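Local coordinates for protein tryptophanyl-tRNA synthetase (Cryptosporidium parvum Iowa II, PDB 3HV0) that probably attaches L-tryptophan to tRNA(Trp) at the expense of ATP, as a class I aminoacyl-tRNA synthetase, here in the part holding the catalytic domain, at residues A[76-81]-A[202-207]; A[108-113]-A[150-155]. All blocks are in the same frame, centred on the assembly; numbering follows the deposited sequence.

How the contacts relate
Both contacts lie in the buried core of the catalytic domain and hold the parallel part of the same mixed sheet, in which strands 76-81 and 110-114 are neighbours, but they use different chemistry. Contact 2 is strand on strand: regular backbone hydrogen bonds tie 108-113 to 150-155 at one border of the sheet, and mostly apolar side chains line both faces. Contact 1 sets a strand against the 3-10 turn that follows helix 192-202, so tyrosine side chains do the work, one by a hydroxyl and one by a ring face, beside the bound tryptophan. The two meet where Tyr78 OH comes 3.0 Å from Gln113 OE1, a probable hydrogen bond, and Leu77 packs on Val108.

Contact 1: A[76-81]-A[202-207]; sequences YLYTGR and AAPAFS. With TRP (tryptophan), chain C.
Tyr78 lays its ring across Pro204 while Tyr76, two residues back on the same strand, reaches the same 3-10 turn, just after helix 192-202, with its hydroxyl. Pro204 CB stands over the centre of the Tyr78 ring, 3.6 Å from the centroid and 14° off the normal, a CH-pi contact. CG of the proline continues along the ring to its phenol end, and Ala205 CB touches Tyr78 CD2 at 4.0 Å. The opposite face of the ring receives the bound tryptophan, whose CZ2 lies toward the rim. Tyr78 has CG anti to its own N (chi1 159°), and this carries the hydroxyl to the indole: NE1 of the ligand donates to Tyr78 OH at 3.1 Å in a nearly straight bond of 163°. Gln201 O is another hydrogen-bond partner of this hydroxyl.

Tyr76 OH donates to Pro204 O at 2.7 Å, and that carbonyl oxygen lies in the plane of the ring, at its edge; the hydroxyl is tilted out of the carbonyl plane. Tyr76 CE1 rests on Ser207 CB at 3.9 Å. Further along the strand, Gly80 CA approaches CD2 of the ligand to 3.4 Å, so the backbone forms part of the pocket wall. With proline on one face and ligand on the other, Tyr78 is held as a partition whose hydroxyl accepts the indole N-H, consistent with a part in recognising the substrate.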
ATOM      1  N   TYR A  76       4.972  23.526   5.995  1.00 24.68           N
ATOM      2  CA  TYR A  76       6.052  22.525   6.016  1.00 24.46           C
ATOM      3  C   TYR A  76       6.623  22.205   4.655  1.00 24.29           C
ATOM      4  O   TYR A  76       5.982  22.441   3.630  1.00 23.94           O
ATOM      5  CB  TYR A  76       5.623  21.233   6.726  1.00 24.03           C
ATOM      6  CG  TYR A  76       4.716  20.268   5.979  1.00 23.87           C
ATOM      7  CD1 TYR A  76       3.348  20.481   5.928  1.00 23.00           C
ATOM      8  CD2 TYR A  76       5.211  19.092   5.419  1.00 23.68           C
ATOM      9  CE1 TYR A  76       2.493  19.592   5.301  1.00 23.42           C
ATOM     10  CE2 TYR A  76       4.360  18.189   4.769  1.00 23.74           C
ATOM     11  CZ  TYR A  76       2.991  18.434   4.728  1.00 25.08           C
ATOM     12  OH  TYR A  76       2.106  17.554   4.102  1.00 24.90           O
ATOM     13  N   LEU A  77       7.847  21.675   4.672  1.00 24.26           N
ATOM     14  CA  LEU A  77       8.550  21.291   3.452  1.00 24.40           C
ATOM     15  C   LEU A  77       8.446  19.783   3.278  1.00 24.20           C
ATOM     16  O   LEU A  77       8.400  19.069   4.233  1.00 24.65           O
ATOM     17  CB  LEU A  77      10.015  21.727   3.516  1.00 24.36           C
ATOM     18  CG  LEU A  77      10.276  23.231   3.718  1.00 25.07           C
ATOM     19  CD1 LEU A  77      11.591  23.536   4.428  1.00 24.02           C
ATOM     20  CD2 LEU A  77      10.202  23.968   2.386  1.00 25.79           C
ATOM     21  N   TYR A  78       8.380  19.315   2.048  1.00 24.33           N
ATOM     22  CA  TYR A  78       8.440  17.886   1.748  1.00 24.51           C
ATOM     23  C   TYR A  78       9.319  17.679   0.518  1.00 24.55           C
ATOM     24  O   TYR A  78       9.077  18.240  -0.554  1.00 24.75           O
ATOM     25  CB  TYR A  78       7.044  17.312   1.526  1.00 24.51           C
ATOM     26  CG  TYR A  78       6.939  16.003   0.746  1.00 24.56           C
ATOM     27  CD1 TYR A  78       7.785  14.937   0.991  1.00 24.47           C
ATOM     28  CD2 TYR A  78       5.938  15.827  -0.192  1.00 25.44           C
ATOM     29  CE1 TYR A  78       7.654  13.751   0.299  1.00 25.26           C
ATOM     30  CE2 TYR A  78       5.800  14.643  -0.892  1.00 25.32           C
ATOM     31  CZ  TYR A  78       6.661  13.602  -0.644  1.00 26.65           C
ATOM     32  OH  TYR A  78       6.519  12.418  -1.374  1.00 28.58           O
ATOM     33  N   THR A  79      10.371  16.897   0.700  1.00 24.20           N
ATOM     34  CA  THR A  79      11.208  16.497  -0.407  1.00 24.00           C
ATOM     35  C   THR A  79      11.531  15.017  -0.267  1.00 23.03           C
ATOM     36  O   THR A  79      11.163  14.421   0.711  1.00 21.48           O
ATOM     37  CB  THR A  79      12.442  17.361  -0.496  1.00 23.77           C
ATOM     38  OG1 THR A  79      12.878  17.372  -1.852  1.00 27.24           O
ATOM     39  CG2 THR A  79      13.551  16.843   0.372  1.00 23.33           C
ATOM     40  N   GLY A  80      12.185  14.433  -1.255  1.00 23.52           N
ATOM     41  CA  GLY A  80      12.442  12.976  -1.231  1.00 23.89           C
ATOM     42  C   GLY A  80      13.630  12.512  -2.031  1.00 23.82           C
ATOM     43  O   GLY A  80      14.309  13.312  -2.657  1.00 23.38           O
ATOM     44  N   ARG A  81      13.872  11.196  -1.976  1.00 24.11           N
ATOM     45  CA  ARG A  81      15.025  10.557  -2.578  1.00 24.05           C
ATOM     46  C   ARG A  81      14.712   9.061  -2.875  1.00 24.27           C
ATOM     47  O   ARG A  81      14.146   8.360  -2.065  1.00 23.56           O
ATOM     48  CB  ARG A  81      16.214  10.754  -1.640  1.00 23.85           C
ATOM     49  CG  ARG A  81      17.327   9.730  -1.714  1.00 25.80           C
ATOM     50  CD  ARG A  81      18.079   9.731  -3.044  1.00 27.47           C
ATOM     51  NE  ARG A  81      19.095   8.686  -3.085  1.00 27.69           N
ATOM     52  CZ  ARG A  81      19.784   8.345  -4.163  1.00 28.51           C
ATOM     53  NH1 ARG A  81      19.582   8.962  -5.311  1.00 30.01           N
ATOM     54  NH2 ARG A  81      20.680   7.367  -4.091  1.00 30.17           N
ATOM     55  N   ALA A 202       2.604  10.942  -3.465  1.00 25.81           N
ATOM     56  CA  ALA A 202       1.696  12.065  -3.276  1.00 25.10           C
ATOM     57  C   ALA A 202       1.393  12.312  -1.796  1.00 24.54           C
ATOM     58  O   ALA A 202       1.431  13.441  -1.343  1.00 25.09           O
ATOM     59  CB  ALA A 202       0.425  11.831  -4.038  1.00 25.01           C
ATOM     60  N   ALA A 203       1.147  11.239  -1.052  1.00 24.11           N
ATOM     61  CA  ALA A 203       0.552  11.297   0.282  1.00 23.90           C
ATOM     62  C   ALA A 203       1.243  12.219   1.316  1.00 23.70           C
ATOM     63  O   ALA A 203       0.565  12.803   2.167  1.00 24.05           O
ATOM     64  CB  ALA A 203       0.374   9.874   0.855  1.00 23.21           C
ATOM     65  N   PRO A 204       2.579  12.319   1.276  1.00 23.45           N
ATOM     66  CA  PRO A 204       3.207  13.220   2.238  1.00 23.42           C
ATOM     67  C   PRO A 204       3.009  14.703   1.933  1.00 23.27           C
ATOM     68  O   PRO A 204       3.283  15.545   2.812  1.00 24.08           O
ATOM     69  CB  PRO A 204       4.695  12.845   2.172  1.00 23.46           C
ATOM     70  CG  PRO A 204       4.731  11.465   1.569  1.00 22.96           C
ATOM     71  CD  PRO A 204       3.564  11.422   0.637  1.00 23.85           C
ATOM     72  N   ALA A 205       2.529  15.050   0.737  1.00 22.69           N
ATOM     73  CA  ALA A 205       2.191  16.469   0.470  1.00 22.52           C
ATOM     74  C   ALA A 205       0.895  16.926   1.192  1.00 22.37           C
ATOM     75  O   ALA A 205       0.456  18.057   1.018  1.00 22.29           O
ATOM     76  CB  ALA A 205       2.116  16.738  -0.999  1.00 21.31           C
ATOM     77  N   PHE A 206       0.272  16.049   1.982  1.00 22.65           N
ATOM     78  CA  PHE A 206      -0.882  16.445   2.807  1.00 22.69           C
ATOM     79  C   PHE A 206      -0.547  16.265   4.267  1.00 23.20           C
ATOM     80  O   PHE A 206      -0.051  15.207   4.648  1.00 23.92           O
ATOM     81  CB  PHE A 206      -2.116  15.594   2.537  1.00 22.20           C
ATOM     82  CG  PHE A 206      -2.623  15.660   1.133  1.00 21.62           C
ATOM     83  CD1 PHE A 206      -2.966  16.866   0.575  1.00 22.09           C
ATOM     84  CD2 PHE A 206      -2.820  14.507   0.401  1.00 21.00           C
ATOM     85  CE1 PHE A 206      -3.443  16.934  -0.714  1.00 22.24           C
ATOM     86  CE2 PHE A 206      -3.314  14.568  -0.877  1.00 21.87           C
ATOM     87  CZ  PHE A 206      -3.610  15.785  -1.445  1.00 22.25           C
ATOM     88  N   SER A 207      -0.890  17.263   5.073  1.00 23.42           N
ATOM     89  CA  SER A 207      -0.535  17.303   6.482  1.00 23.86           C
ATOM     90  C   SER A 207      -1.222  16.225   7.295  1.00 24.48           C
ATOM     91  O   SER A 207      -0.716  15.830   8.334  1.00 23.88           O
ATOM     92  CB  SER A 207      -0.888  18.675   7.083  1.00 23.85           C
ATOM     93  OG  SER A 207      -2.283  18.891   7.094  1.00 22.76           O
TER
HETATM   94  N   TRP C   1      10.801   9.281  -6.508  1.00 40.92           N
HETATM   95  CA  TRP C   1      11.780  10.378  -6.251  1.00 41.82           C
HETATM   96  C   TRP C   1      13.092  10.078  -6.961  1.00 42.03           C
HETATM   97  O   TRP C   1      13.364   8.914  -7.307  1.00 42.03           O
HETATM   98  CB  TRP C   1      12.018  10.609  -4.745  1.00 41.01           C
HETATM   99  CG  TRP C   1      10.982  11.492  -4.092  1.00 40.98           C
HETATM  100  CD1 TRP C   1       9.962  11.095  -3.262  1.00 39.94           C
HETATM  101  CD2 TRP C   1      10.870  12.921  -4.195  1.00 40.06           C
HETATM  102  NE1 TRP C   1       9.235  12.180  -2.850  1.00 39.06           N
HETATM  103  CE2 TRP C   1       9.761  13.310  -3.418  1.00 39.94           C
HETATM  104  CE3 TRP C   1      11.596  13.902  -4.863  1.00 39.82           C
HETATM  105  CZ2 TRP C   1       9.363  14.639  -3.295  1.00 41.23           C
HETATM  106  CZ3 TRP C   1      11.197  15.220  -4.742  1.00 41.50           C
HETATM  107  CH2 TRP C   1      10.079  15.576  -3.970  1.00 40.91           C
HETATM  108  OXT TRP C   1      13.877  11.015  -7.201  1.00 42.53           O

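Contact 2: A[108-113]-A[150-155]; sequences VPLVIQ and ELTFIF
Gln113 and Phe155 lie next to each other on one face of a parallel strand pair, near its C-terminal end, the glutamine running along the phenylalanine ring before leaving for the tryptophan pocket. Gln113 CA sits over one face of that ring, 4.1 Å from the centroid and displaced toward the rim, a CH-pi contact. Gln113 CB follows at 3.7 Å from Phe155 CZ, and Gln113 CG lies 3.8 Å from Phe155 CE2. Beyond CG the chain stays extended, CD anti to CA (chi2 -176°), and the amide departs from the phenylalanine with its plane 58° from the ring. There OE1 is taken up by Tyr78, NE2 is bound by Asn157 OD1 and Val200 O, and the bound tryptophan touches this side chain. Partners at both ends of the amide fix its rotation.

Phe155 can lean over strand 110-114 because its CG is tucked between backbone N and carbonyl carbon (chi1 64°). The ring therefore covers Ile112 O, and Val111 CG1 meets its edge. Val111 sends CG2 to the edge of Phe153 on the same face.

Behind this aromatic layer, four backbone bonds join the two segments, the first from Leu110 N to Leu151 O, just before strand 152-156, at 2.7 Å and the last from Phe155 N to Ile112 O at 3.0 Å. On the other face, Leu110 CD2 touches Thr152 CG2 at 3.8 Å; Ile112 CD1 reaches the same methyl and Ile154 CG1. Helices 93-106 and 128-143 cover this side. Parallel strands joined through helices are characteristic of the Rossmann-type catalytic domain of class I synthetases.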
ATOM      1  N   VAL A 108      10.939  26.201   9.310  1.00 26.37           N
ATOM      2  CA  VAL A 108       9.734  25.388   9.302  1.00 26.19           C
ATOM      3  C   VAL A 108      10.087  23.924   9.403  1.00 26.06           C
ATOM      4  O   VAL A 108      11.228  23.572   9.181  1.00 26.10           O
ATOM      5  CB  VAL A 108       8.909  25.637   8.042  1.00 26.66           C
ATOM      6  CG1 VAL A 108       8.361  27.089   8.053  1.00 25.14           C
ATOM      7  CG2 VAL A 108       9.733  25.301   6.773  1.00 25.86           C
ATOM      8  N   PRO A 109       9.115  23.072   9.777  1.00 26.05           N
ATOM      9  CA  PRO A 109       9.343  21.621   9.803  1.00 25.93           C
ATOM     10  C   PRO A 109       9.579  21.087   8.435  1.00 25.87           C
ATOM     11  O   PRO A 109       9.070  21.669   7.486  1.00 26.19           O
ATOM     12  CB  PRO A 109       8.027  21.048  10.346  1.00 25.79           C
ATOM     13  CG  PRO A 109       7.408  22.146  11.094  1.00 25.88           C
ATOM     14  CD  PRO A 109       7.837  23.429  10.416  1.00 25.92           C
ATOM     15  N   LEU A 110      10.326  19.981   8.345  1.00 25.99           N
ATOM     16  CA  LEU A 110      10.616  19.297   7.077  1.00 25.87           C
ATOM     17  C   LEU A 110      10.359  17.815   7.218  1.00 25.80           C
ATOM     18  O   LEU A 110      10.550  17.244   8.283  1.00 26.12           O
ATOM     19  CB  LEU A 110      12.085  19.526   6.659  1.00 26.28           C
ATOM     20  CG  LEU A 110      12.739  18.621   5.595  1.00 25.29           C
ATOM     21  CD1 LEU A 110      12.173  18.903   4.237  1.00 23.38           C
ATOM     22  CD2 LEU A 110      14.248  18.836   5.614  1.00 25.26           C
ATOM     23  N   VAL A 111       9.975  17.206   6.104  1.00 25.54           N
ATOM     24  CA  VAL A 111       9.550  15.823   6.026  1.00 25.29           C
ATOM     25  C   VAL A 111      10.236  15.220   4.786  1.00 25.02           C
ATOM     26  O   VAL A 111      10.162  15.831   3.746  1.00 25.82           O
ATOM     27  CB  VAL A 111       7.994  15.813   5.910  1.00 25.78           C
ATOM     28  CG1 VAL A 111       7.521  14.909   4.783  1.00 24.94           C
ATOM     29  CG2 VAL A 111       7.342  15.483   7.273  1.00 24.15           C
ATOM     30  N   ILE A 112      10.948  14.088   4.906  1.00 24.29           N
ATOM     31  CA  ILE A 112      11.766  13.530   3.826  1.00 23.50           C
ATOM     32  C   ILE A 112      11.483  12.007   3.590  1.00 24.22           C
ATOM     33  O   ILE A 112      11.655  11.200   4.492  1.00 24.06           O
ATOM     34  CB  ILE A 112      13.261  13.707   4.117  1.00 23.33           C
ATOM     35  CG1 ILE A 112      13.609  15.189   4.392  1.00 24.45           C
ATOM     36  CG2 ILE A 112      14.089  13.240   2.970  1.00 22.58           C
ATOM     37  CD1 ILE A 112      15.076  15.467   4.696  1.00 21.36           C
ATOM     38  N   GLN A 113      11.101  11.629   2.366  1.00 24.10           N
ATOM     39  CA  GLN A 113      10.679  10.262   2.058  1.00 25.06           C
ATOM     40  C   GLN A 113      11.742   9.466   1.284  1.00 25.33           C
ATOM     41  O   GLN A 113      12.149   9.853   0.179  1.00 25.89           O
ATOM     42  CB  GLN A 113       9.384  10.290   1.234  1.00 25.15           C
ATOM     43  CG  GLN A 113       8.901   8.914   0.772  1.00 25.69           C
ATOM     44  CD  GLN A 113       7.660   8.979  -0.131  1.00 26.67           C
ATOM     45  OE1 GLN A 113       7.654   9.684  -1.132  1.00 28.77           O
ATOM     46  NE2 GLN A 113       6.613   8.243   0.228  1.00 26.21           N
ATOM     47  N   GLU A 150      15.450  18.699  15.280  1.00 26.56           N
ATOM     48  CA  GLU A 150      14.253  19.213  15.939  1.00 26.90           C
ATOM     49  C   GLU A 150      13.202  19.702  14.935  1.00 26.70           C
ATOM     50  O   GLU A 150      12.040  19.882  15.301  1.00 26.79           O
ATOM     51  CB  GLU A 150      14.617  20.329  16.921  1.00 27.01           C
ATOM     52  CG  GLU A 150      15.276  19.805  18.205  1.00 29.05           C
ATOM     53  CD  GLU A 150      16.119  20.861  18.922  1.00 32.27           C
ATOM     54  OE1 GLU A 150      16.845  21.617  18.230  1.00 34.66           O
ATOM     55  OE2 GLU A 150      16.067  20.936  20.176  1.00 34.55           O
ATOM     56  N   LEU A 151      13.601  19.904  13.679  1.00 26.47           N
ATOM     57  CA  LEU A 151      12.678  20.349  12.636  1.00 26.21           C
ATOM     58  C   LEU A 151      12.530  19.375  11.487  1.00 26.28           C
ATOM     59  O   LEU A 151      11.789  19.659  10.543  1.00 26.82           O
ATOM     60  CB  LEU A 151      13.122  21.710  12.079  1.00 26.17           C
ATOM     61  CG  LEU A 151      12.743  22.936  12.916  1.00 26.03           C
ATOM     62  CD1 LEU A 151      13.292  24.177  12.238  1.00 24.98           C
ATOM     63  CD2 LEU A 151      11.214  23.032  13.121  1.00 24.73           C
ATOM     64  N   THR A 152      13.201  18.224  11.544  1.00 26.10           N
ATOM     65  CA  THR A 152      13.232  17.326  10.393  1.00 25.59           C
ATOM     66  C   THR A 152      12.810  15.920  10.748  1.00 25.42           C
ATOM     67  O   THR A 152      13.327  15.355  11.714  1.00 24.97           O
ATOM     68  CB  THR A 152      14.651  17.230   9.792  1.00 25.58           C
ATOM     69  OG1 THR A 152      15.142  18.539   9.522  1.00 25.44           O
ATOM     70  CG2 THR A 152      14.649  16.401   8.497  1.00 24.54           C
ATOM     71  N   PHE A 153      11.916  15.353   9.929  1.00 25.11           N
ATOM     72  CA  PHE A 153      11.471  13.978  10.076  1.00 24.94           C
ATOM     73  C   PHE A 153      11.774  13.207   8.799  1.00 25.13           C
ATOM     74  O   PHE A 153      11.242  13.503   7.737  1.00 25.74           O
ATOM     75  CB  PHE A 153       9.970  13.915  10.431  1.00 24.87           C
ATOM     76  CG  PHE A 153       9.402  12.528  10.378  1.00 24.61           C
ATOM     77  CD1 PHE A 153       9.951  11.521  11.139  1.00 23.98           C
ATOM     78  CD2 PHE A 153       8.349  12.214   9.529  1.00 25.28           C
ATOM     79  CE1 PHE A 153       9.455  10.226  11.067  1.00 24.14           C
ATOM     80  CE2 PHE A 153       7.840  10.912   9.466  1.00 24.55           C
ATOM     81  CZ  PHE A 153       8.399   9.926  10.246  1.00 24.49           C
ATOM     82  N   ILE A 154      12.643  12.211   8.903  1.00 24.92           N
ATOM     83  CA  ILE A 154      13.036  11.398   7.756  1.00 24.17           C
ATOM     84  C   ILE A 154      12.455  10.003   7.960  1.00 24.23           C
ATOM     85  O   ILE A 154      12.318   9.555   9.104  1.00 23.73           O
ATOM     86  CB  ILE A 154      14.572  11.330   7.617  1.00 24.17           C
ATOM     87  CG1 ILE A 154      15.169  12.747   7.757  1.00 23.79           C
ATOM     88  CG2 ILE A 154      14.979  10.633   6.290  1.00 23.12           C
ATOM     89  CD1 ILE A 154      16.695  12.859   7.529  1.00 22.99           C
ATOM     90  N   PHE A 155      12.098   9.332   6.861  1.00 23.79           N
ATOM     91  CA  PHE A 155      11.492   8.023   6.943  1.00 23.85           C
ATOM     92  C   PHE A 155      11.572   7.249   5.625  1.00 24.13           C
ATOM     93  O   PHE A 155      11.605   7.838   4.529  1.00 24.30           O
ATOM     94  CB  PHE A 155      10.014   8.159   7.348  1.00 24.14           C
ATOM     95  CG  PHE A 155       9.160   8.880   6.332  1.00 24.30           C
ATOM     96  CD1 PHE A 155       9.017  10.262   6.375  1.00 22.80           C
ATOM     97  CD2 PHE A 155       8.498   8.167   5.331  1.00 23.55           C
ATOM     98  CE1 PHE A 155       8.236  10.914   5.445  1.00 23.11           C
ATOM     99  CE2 PHE A 155       7.730   8.813   4.398  1.00 23.21           C
ATOM    100  CZ  PHE A 155       7.599  10.196   4.453  1.00 23.61           C
TER